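Local structure of cellulase (Bacillus sp. BG-CS10, 5E09) at residues Asn39-Ile50 with Asn312-Tyr321. The protein probably hydrolyses beta-1,4-glucan links in cellulose, as a salt-adapted endoglucanase of glycosyl hydrolase family 5 that also carries carbohydrate-binding modules. Sequence-based numbering, arbitrary orientation.
Sequences NPRVTRELIKTI and NGQHLNRETY
Leu-46 and Arg-318 meet where the first helix after a barrel strand, 44-52, packs on the loop that follows the last strand, 306-311. The contact thus joins the first and last units of the eight-stranded TIM barrel, where the barrel closes. Its tight part is buried. Leu-46 CD1 lies 3.6 Å from Leu-316 CD2, and Ile-50 CD1 touches the same methyl. Leu-46 CD2 packs on Arg-318 CD, with Leu-23 of strand 20-23 beside them. The Arg-318 chain runs extended from CG to NE (chi3 -176°) and lays its guanidinium flat against the Asn-39 amide, the planes 14° apart. Gly-24 O and Thr-26 OG1 bind its NH2 and NH1, which fixes its rotation. Asn-39 ND2 donates to Asn-312 O at 2.9 Å, nearly straight, and also to Asn-25 O. The outer side is more open to solvent: Pro-40 and Glu-45 are exposed. The Tyr-321 ring is still well held here. Glu-45 CB covers one face, a CH-pi contact, and Tyr-321 OH shares a 2.6 Å hydrogen bond with Thr-43 OG1. A leucine in place of Tyr-321 would probably leave the Thr-43 hydroxyl without its phenol partner. Thr-43 is the helix N-cap: Leu-46 N donates to its OG1 at 3.0 Å.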
loop_
_atom_site.group_PDB
_atom_site.type_symbol
_atom_site.label_atom_id
_atom_site.label_comp_id
_atom_site.label_asym_id
_atom_site.label_seq_id
_atom_site.Cartn_x
_atom_site.Cartn_y
_atom_site.Cartn_z
ATOM N N ASN A 39 -8.976 -14.825 -4.499
ATOM C CA ASN A 39 -10.179 -14.021 -4.346
ATOM C C ASN A 39 -11.389 -14.725 -4.957
ATOM O O ASN A 39 -11.272 -15.394 -5.982
ATOM C CB ASN A 39 -9.983 -12.639 -4.973
ATOM C CG ASN A 39 -9.173 -11.710 -4.085
ATOM O OD1 ASN A 39 -9.446 -11.581 -2.888
ATOM N ND2 ASN A 39 -8.157 -11.068 -4.663
ATOM N N PRO A 40 -12.558 -14.595 -4.317
ATOM C CA PRO A 40 -13.787 -15.175 -4.870
ATOM C C PRO A 40 -14.232 -14.436 -6.126
ATOM O O PRO A 40 -13.741 -13.333 -6.374
ATOM C CB PRO A 40 -14.803 -14.986 -3.742
ATOM C CG PRO A 40 -14.295 -13.785 -2.990
ATOM C CD PRO A 40 -12.796 -13.888 -3.045
ATOM N N ARG A 41 -15.142 -15.024 -6.900
ATOM C CA ARG A 41 -15.699 -14.316 -8.043
ATOM C C ARG A 41 -16.446 -13.086 -7.550
ATOM O O ARG A 41 -16.945 -13.061 -6.425
ATOM C CB ARG A 41 -16.609 -15.224 -8.874
ATOM C CG ARG A 41 -15.815 -16.188 -9.746
ATOM C CD ARG A 41 -16.649 -16.904 -10.800
ATOM N NE ARG A 41 -15.807 -17.791 -11.602
ATOM C CZ ARG A 41 -16.206 -18.425 -12.700
ATOM N NH1 ARG A 41 -17.448 -18.275 -13.142
ATOM N NH2 ARG A 41 -15.362 -19.209 -13.358
ATOM N N VAL A 42 -16.495 -12.056 -8.386
ATOM C CA VAL A 42 -17.066 -10.783 -7.975
ATOM C C VAL A 42 -18.568 -10.914 -7.758
ATOM O O VAL A 42 -19.270 -11.523 -8.566
ATOM C CB VAL A 42 -16.783 -9.683 -9.017
ATOM C CG1 VAL A 42 -17.335 -8.340 -8.552
ATOM C CG2 VAL A 42 -15.288 -9.590 -9.290
ATOM N N THR A 43 -19.052 -10.360 -6.652
ATOM C CA THR A 43 -20.479 -10.356 -6.370
ATOM C C THR A 43 -21.038 -8.948 -6.513
ATOM O O THR A 43 -20.300 -7.966 -6.416
ATOM C CB THR A 43 -20.784 -10.893 -4.953
ATOM O OG1 THR A 43 -20.297 -9.973 -3.965
ATOM C CG2 THR A 43 -20.142 -12.264 -4.749
ATOM N N ARG A 44 -22.341 -8.851 -6.758
ATOM C CA ARG A 44 -23.025 -7.564 -6.785
ATOM C C ARG A 44 -22.837 -6.825 -5.459
ATOM O O ARG A 44 -22.718 -5.592 -5.416
ATOM C CB ARG A 44 -24.516 -7.767 -7.070
ATOM C CG ARG A 44 -25.325 -6.492 -7.200
ATOM C CD ARG A 44 -24.928 -5.725 -8.447
ATOM N NE ARG A 44 -25.903 -4.695 -8.789
ATOM C CZ ARG A 44 -25.864 -3.452 -8.322
ATOM N NH1 ARG A 44 -24.897 -3.089 -7.488
ATOM N NH2 ARG A 44 -26.789 -2.572 -8.684
ATOM N N GLU A 45 -22.806 -7.593 -4.378
ATOM C CA GLU A 45 -22.715 -7.025 -3.041
ATOM C C GLU A 45 -21.339 -6.434 -2.776
ATOM O O GLU A 45 -21.213 -5.495 -1.994
ATOM C CB GLU A 45 -23.058 -8.087 -1.988
ATOM C CG GLU A 45 -24.492 -8.591 -2.030
ATOM C CD GLU A 45 -24.709 -9.721 -3.030
ATOM O OE1 GLU A 45 -23.753 -10.094 -3.749
ATOM O OE2 GLU A 45 -25.849 -10.231 -3.106
ATOM N N LEU A 46 -20.312 -6.979 -3.424
ATOM C CA LEU A 46 -18.968 -6.410 -3.324
ATOM C C LEU A 46 -18.952 -4.982 -3.861
ATOM O O LEU A 46 -18.525 -4.040 -3.176
ATOM C CB LEU A 46 -17.960 -7.269 -4.085
ATOM C CG LEU A 46 -16.503 -6.832 -3.937
ATOM C CD1 LEU A 46 -16.133 -6.801 -2.474
ATOM C CD2 LEU A 46 -15.569 -7.758 -4.699
ATOM N N ILE A 47 -19.433 -4.834 -5.089
ATOM C CA ILE A 47 -19.523 -3.536 -5.745
ATOM C C ILE A 47 -20.382 -2.566 -4.943
ATOM O O ILE A 47 -19.985 -1.410 -4.690
ATOM C CB ILE A 47 -20.104 -3.679 -7.167
ATOM C CG1 ILE A 47 -19.370 -4.780 -7.934
ATOM C CG2 ILE A 47 -20.034 -2.360 -7.916
ATOM C CD1 ILE A 47 -17.873 -4.555 -8.070
ATOM N N LYS A 48 -21.557 -3.037 -4.533
ATOM C CA LYS A 48 -22.463 -2.194 -3.762
ATOM C C LYS A 48 -21.812 -1.754 -2.454
ATOM O O LYS A 48 -21.999 -0.625 -2.012
ATOM C CB LYS A 48 -23.783 -2.918 -3.480
ATOM C CG LYS A 48 -24.628 -2.244 -2.405
ATOM C CD LYS A 48 -26.081 -2.676 -2.441
ATOM C CE LYS A 48 -26.816 -2.157 -1.218
ATOM N NZ LYS A 48 -26.029 -2.360 0.037
ATOM N N THR A 49 -21.039 -2.645 -1.842
ATOM C CA THR A 49 -20.354 -2.321 -0.598
ATOM C C THR A 49 -19.335 -1.213 -0.833
ATOM O O THR A 49 -19.269 -0.244 -0.074
ATOM C CB THR A 49 -19.634 -3.540 -0.005
ATOM O OG1 THR A 49 -20.565 -4.617 0.174
ATOM C CG2 THR A 49 -19.000 -3.176 1.330
ATOM N N ILE A 50 -18.544 -1.362 -1.891
ATOM C CA ILE A 50 -17.555 -0.345 -2.235
ATOM C C ILE A 50 -18.211 1.023 -2.440
ATOM O O ILE A 50 -17.678 2.049 -2.002
ATOM C CB ILE A 50 -16.763 -0.743 -3.496
ATOM C CG1 ILE A 50 -15.867 -1.950 -3.183
ATOM C CG2 ILE A 50 -15.939 0.425 -4.019
ATOM C CD1 ILE A 50 -14.973 -1.753 -1.973
ATOM N N ASN A 312 -5.836 -5.944 -2.740
ATOM C CA ASN A 312 -5.703 -7.267 -3.353
ATOM C C ASN A 312 -6.570 -8.317 -2.665
ATOM O O ASN A 312 -6.475 -9.508 -2.970
ATOM C CB ASN A 312 -4.234 -7.721 -3.347
ATOM C CG ASN A 312 -3.647 -7.853 -1.939
ATOM O OD1 ASN A 312 -4.373 -7.946 -0.946
ATOM N ND2 ASN A 312 -2.320 -7.874 -1.856
ATOM N N GLY A 313 -7.399 -7.865 -1.727
ATOM C CA GLY A 313 -8.200 -8.757 -0.909
ATOM C C GLY A 313 -7.891 -8.623 0.574
ATOM O O GLY A 313 -8.604 -9.170 1.417
ATOM N N GLN A 314 -6.835 -7.877 0.892
ATOM C CA GLN A 314 -6.321 -7.797 2.257
ATOM C C GLN A 314 -6.878 -6.637 3.082
ATOM O O GLN A 314 -6.601 -6.546 4.278
ATOM C CB GLN A 314 -4.792 -7.692 2.233
ATOM C CG GLN A 314 -4.262 -6.316 1.857
ATOM C CD GLN A 314 -2.747 -6.289 1.679
ATOM O OE1 GLN A 314 -2.227 -5.592 0.806
ATOM N NE2 GLN A 314 -2.038 -7.048 2.507
ATOM N N HIS A 315 -7.646 -5.745 2.464
ATOM C CA HIS A 315 -8.205 -4.618 3.210
ATOM C C HIS A 315 -9.694 -4.798 3.477
ATOM O O HIS A 315 -10.123 -4.801 4.629
ATOM C CB HIS A 315 -7.949 -3.299 2.477
ATOM C CG HIS A 315 -6.506 -2.930 2.396
ATOM N ND1 HIS A 315 -5.640 -3.055 3.472
ATOM C CD2 HIS A 315 -5.755 -2.453 1.376
ATOM C CE1 HIS A 315 -4.438 -2.664 3.114
ATOM N NE2 HIS A 315 -4.476 -2.293 1.838
ATOM N N LEU A 316 -10.485 -4.927 2.418
ATOM C CA LEU A 316 -11.887 -5.281 2.580
ATOM C C LEU A 316 -12.014 -6.796 2.623
ATOM O O LEU A 316 -11.574 -7.484 1.704
ATOM C CB LEU A 316 -12.742 -4.713 1.447
ATOM C CG LEU A 316 -14.249 -4.978 1.564
ATOM C CD1 LEU A 316 -14.888 -4.065 2.601
ATOM C CD2 LEU A 316 -14.935 -4.818 0.224
ATOM N N ASN A 317 -12.588 -7.320 3.699
ATOM C CA ASN A 317 -12.903 -8.744 3.745
ATOM C C ASN A 317 -14.062 -9.001 2.789
ATOM O O ASN A 317 -15.187 -8.565 3.030
ATOM C CB ASN A 317 -13.244 -9.194 5.172
ATOM C CG ASN A 317 -13.384 -10.708 5.297
ATOM O OD1 ASN A 317 -13.837 -11.390 4.376
ATOM N ND2 ASN A 317 -12.995 -11.238 6.450
ATOM N N ARG A 318 -13.773 -9.697 1.695
ATOM C CA ARG A 318 -14.745 -9.854 0.623
ATOM C C ARG A 318 -15.759 -10.943 0.912
ATOM O O ARG A 318 -16.725 -11.114 0.168
ATOM C CB ARG A 318 -14.035 -10.149 -0.696
ATOM C CG ARG A 318 -13.054 -9.078 -1.095
ATOM C CD ARG A 318 -12.641 -9.258 -2.524
ATOM N NE ARG A 318 -11.622 -8.299 -2.924
ATOM C CZ ARG A 318 -11.018 -8.325 -4.104
ATOM N NH1 ARG A 318 -11.341 -9.265 -4.985
ATOM N NH2 ARG A 318 -10.092 -7.419 -4.402
ATOM N N GLU A 319 -15.540 -11.681 1.991
ATOM C CA GLU A 319 -16.505 -12.684 2.403
ATOM C C GLU A 319 -17.549 -12.059 3.324
ATOM O O GLU A 319 -18.733 -12.374 3.214
ATOM C CB GLU A 319 -15.805 -13.860 3.083
ATOM C CG GLU A 319 -16.741 -14.928 3.610
ATOM C CD GLU A 319 -16.064 -15.873 4.596
ATOM O OE1 GLU A 319 -14.842 -16.123 4.460
ATOM O OE2 GLU A 319 -16.759 -16.368 5.508
ATOM N N THR A 320 -17.113 -11.161 4.206
ATOM C CA THR A 320 -18.028 -10.508 5.137
ATOM C C THR A 320 -18.419 -9.093 4.719
ATOM O O THR A 320 -19.269 -8.464 5.356
ATOM C CB THR A 320 -17.427 -10.442 6.551
ATOM O OG1 THR A 320 -16.345 -9.498 6.584
ATOM C CG2 THR A 320 -16.932 -11.819 6.992
ATOM N N TYR A 321 -17.778 -8.589 3.669
ATOM C CA TYR A 321 -18.019 -7.237 3.170
ATOM C C TYR A 321 -17.814 -6.165 4.240
ATOM O O TYR A 321 -18.543 -5.175 4.279
ATOM C CB TYR A 321 -19.423 -7.135 2.574
ATOM C CG TYR A 321 -19.643 -8.144 1.474
ATOM C CD1 TYR A 321 -19.026 -7.994 0.239
ATOM C CD2 TYR A 321 -20.443 -9.261 1.676
ATOM C CE1 TYR A 321 -19.205 -8.922 -0.766
ATOM C CE2 TYR A 321 -20.632 -10.194 0.673
ATOM C CZ TYR A 321 -20.010 -10.019 -0.546
ATOM O OH TYR A 321 -20.190 -10.941 -1.553
#